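Local coordinates for proto-oncogene tyrosine-protein kinase receptor Ret (Danio rerio, PDB 7AMK) that is a receptor tyrosine kinase whose calcium-binding, cadherin-like extracellular domains probably help recognise GDNF together with its co-receptor GFR alpha 1, at residues 39-44 against 99-104. The protein carries 4 engineered substitutions. Residues are numbered along the deposited sequence; the frame is centred on the assembly and turned at random.
Sequences FLCSHR and VMCTIL
C41 and C101 are joined by a disulfide, SG to SG 2.1 Å with a chi3 of -81°, that ties the residue just past strand 37-40 to the short, weakly bonded helix 100-103. Here the packing is tight: the two CA atoms stand 5.4 Å apart, and C101 gives up more surface to the other segment than any of its neighbours. Each SG stands on the side of its own backbone N (chi1 -81° at C41, -72° at C101), which turns the two side chains into each other. The F39 ring lies alongside the bridge. C101 SG meets the ring edge in its plane, 3.8 Å from F39 CE2. At the far end of the ring, the extended M100 side chain crosses that of F39 at about a right angle; M100 CB is 3.8 Å from F39 CZ, and M100 SD makes an oblique Met-aromatic contact 4.8 Å from the ring centroid. Shortening F39 to an alanine is likely to open a gap beside the bridge and to leave M100 SD without its aromatic partner. The other side is loose: H43 is solvent-exposed, and H43 CD2 stops 4.6 Å short of C101 SG. Backbone hydrogen bonds of F39 with G90 and of C41 with K88 hold strand 37-40 and the residue after it to strand 83-92, and the bridge ties the connection between strands 83-92 and 106-114 to that end in cadherin-like domain 1. Across the contact the link is one covalent bond with sulfur and hydrocarbon packed about it, a join that does not depend on charge.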
loop_
_atom_site.group_PDB
_atom_site.type_symbol
_atom_site.label_atom_id
_atom_site.label_comp_id
_atom_site.label_asym_id
_atom_site.label_seq_id
_atom_site.Cartn_x
_atom_site.Cartn_y
_atom_site.Cartn_z
ATOM N N PHE A 39 15.229 -55.374 6.370
ATOM C CA PHE A 39 14.939 -56.337 5.323
ATOM C C PHE A 39 15.213 -55.718 3.957
ATOM O O PHE A 39 15.122 -54.496 3.780
ATOM C CB PHE A 39 13.487 -56.819 5.423
ATOM C CG PHE A 39 12.484 -55.713 5.597
ATOM C CD1 PHE A 39 12.231 -55.165 6.853
ATOM C CD2 PHE A 39 11.761 -55.239 4.512
ATOM C CE1 PHE A 39 11.281 -54.164 7.015
ATOM C CE2 PHE A 39 10.819 -54.230 4.670
ATOM C CZ PHE A 39 10.582 -53.688 5.926
ATOM N N LEU A 40 15.519 -56.586 2.987
ATOM C CA LEU A 40 15.710 -56.177 1.593
ATOM C C LEU A 40 14.386 -56.042 0.856
ATOM O O LEU A 40 13.461 -56.834 1.052
ATOM C CB LEU A 40 16.594 -57.173 0.840
ATOM C CG LEU A 40 18.075 -57.103 1.213
ATOM C CD1 LEU A 40 18.848 -58.281 0.670
ATOM C CD2 LEU A 40 18.655 -55.822 0.696
ATOM N N CYS A 41 14.316 -55.053 -0.029
ATOM C CA CYS A 41 13.079 -54.688 -0.696
ATOM C C CYS A 41 13.122 -54.809 -2.204
ATOM O O CYS A 41 12.067 -54.712 -2.845
ATOM C CB CYS A 41 12.699 -53.247 -0.354
ATOM S SG CYS A 41 11.910 -53.169 1.207
ATOM N N SER A 42 14.296 -54.992 -2.787
ATOM C CA SER A 42 14.462 -54.999 -4.235
ATOM C C SER A 42 14.034 -56.324 -4.853
ATOM O O SER A 42 14.584 -56.749 -5.870
ATOM C CB SER A 42 15.914 -54.667 -4.568
ATOM O OG SER A 42 16.400 -53.691 -3.656
ATOM N N HIS A 43 13.052 -57.008 -4.269
ATOM C CA HIS A 43 12.641 -58.303 -4.803
ATOM C C HIS A 43 12.167 -58.214 -6.246
ATOM O O HIS A 43 12.026 -59.251 -6.899
ATOM C CB HIS A 43 11.554 -58.876 -3.912
ATOM C CG HIS A 43 10.336 -58.013 -3.827
ATOM N ND1 HIS A 43 9.326 -58.058 -4.766
ATOM C CD2 HIS A 43 9.972 -57.072 -2.926
ATOM C CE1 HIS A 43 8.387 -57.189 -4.439
ATOM N NE2 HIS A 43 8.754 -56.578 -3.325
ATOM N N ARG A 44 11.921 -57.002 -6.755
ATOM C CA ARG A 44 11.597 -56.818 -8.163
ATOM C C ARG A 44 12.781 -57.117 -9.073
ATOM O O ARG A 44 12.578 -57.507 -10.229
ATOM C CB ARG A 44 11.101 -55.386 -8.386
ATOM C CG ARG A 44 11.964 -54.528 -9.305
ATOM C CD ARG A 44 11.601 -53.055 -9.138
ATOM N NE ARG A 44 11.584 -52.306 -10.389
ATOM C CZ ARG A 44 10.481 -51.942 -11.037
ATOM N NH1 ARG A 44 9.274 -52.211 -10.561
ATOM N NH2 ARG A 44 10.594 -51.294 -12.194
ATOM N N VAL A 99 4.564 -56.272 2.075
ATOM C CA VAL A 99 3.913 -55.036 1.660
ATOM C C VAL A 99 4.620 -53.791 2.188
ATOM O O VAL A 99 4.413 -52.698 1.645
ATOM C CB VAL A 99 2.429 -55.051 2.098
ATOM C CG1 VAL A 99 2.280 -54.588 3.539
ATOM C CG2 VAL A 99 1.573 -54.198 1.160
ATOM N N MET A 100 5.460 -53.915 3.226
ATOM C CA MET A 100 6.115 -52.726 3.779
ATOM C C MET A 100 7.043 -52.069 2.765
ATOM O O MET A 100 7.271 -50.854 2.827
ATOM C CB MET A 100 6.902 -53.078 5.047
ATOM C CG MET A 100 6.054 -53.544 6.219
ATOM S SD MET A 100 7.059 -54.305 7.527
ATOM C CE MET A 100 5.851 -54.435 8.853
ATOM N N CYS A 101 7.583 -52.851 1.830
ATOM C CA CYS A 101 8.508 -52.307 0.837
ATOM C C CYS A 101 7.839 -51.294 -0.084
ATOM O O CYS A 101 8.520 -50.417 -0.636
ATOM C CB CYS A 101 9.118 -53.437 0.006
ATOM S SG CYS A 101 10.325 -54.466 0.887
ATOM N N THR A 102 6.519 -51.400 -0.269
ATOM C CA THR A 102 5.767 -50.462 -1.097
ATOM C C THR A 102 5.242 -49.269 -0.312
ATOM O O THR A 102 4.901 -48.246 -0.918
ATOM C CB THR A 102 4.580 -51.167 -1.765
ATOM O OG1 THR A 102 5.027 -52.373 -2.401
ATOM C CG2 THR A 102 3.936 -50.266 -2.802
ATOM N N ILE A 103 5.198 -49.370 1.015
ATOM C CA ILE A 103 4.446 -48.423 1.831
ATOM C C ILE A 103 5.262 -47.790 2.944
ATOM O O ILE A 103 4.863 -46.729 3.455
ATOM C CB ILE A 103 3.203 -49.123 2.416
ATOM C CG1 ILE A 103 3.628 -50.157 3.456
ATOM C CG2 ILE A 103 2.458 -49.843 1.329
ATOM N N LEU A 104 6.394 -48.381 3.385
ATOM C CA LEU A 104 7.198 -47.786 4.446
ATOM C C LEU A 104 8.389 -47.033 3.872
ATOM O O LEU A 104 8.752 -47.201 2.702
ATOM C CB LEU A 104 7.695 -48.860 5.430
ATOM C CG LEU A 104 6.676 -49.502 6.393
ATOM C CD1 LEU A 104 7.333 -50.438 7.393
ATOM C CD2 LEU A 104 5.856 -48.461 7.134
#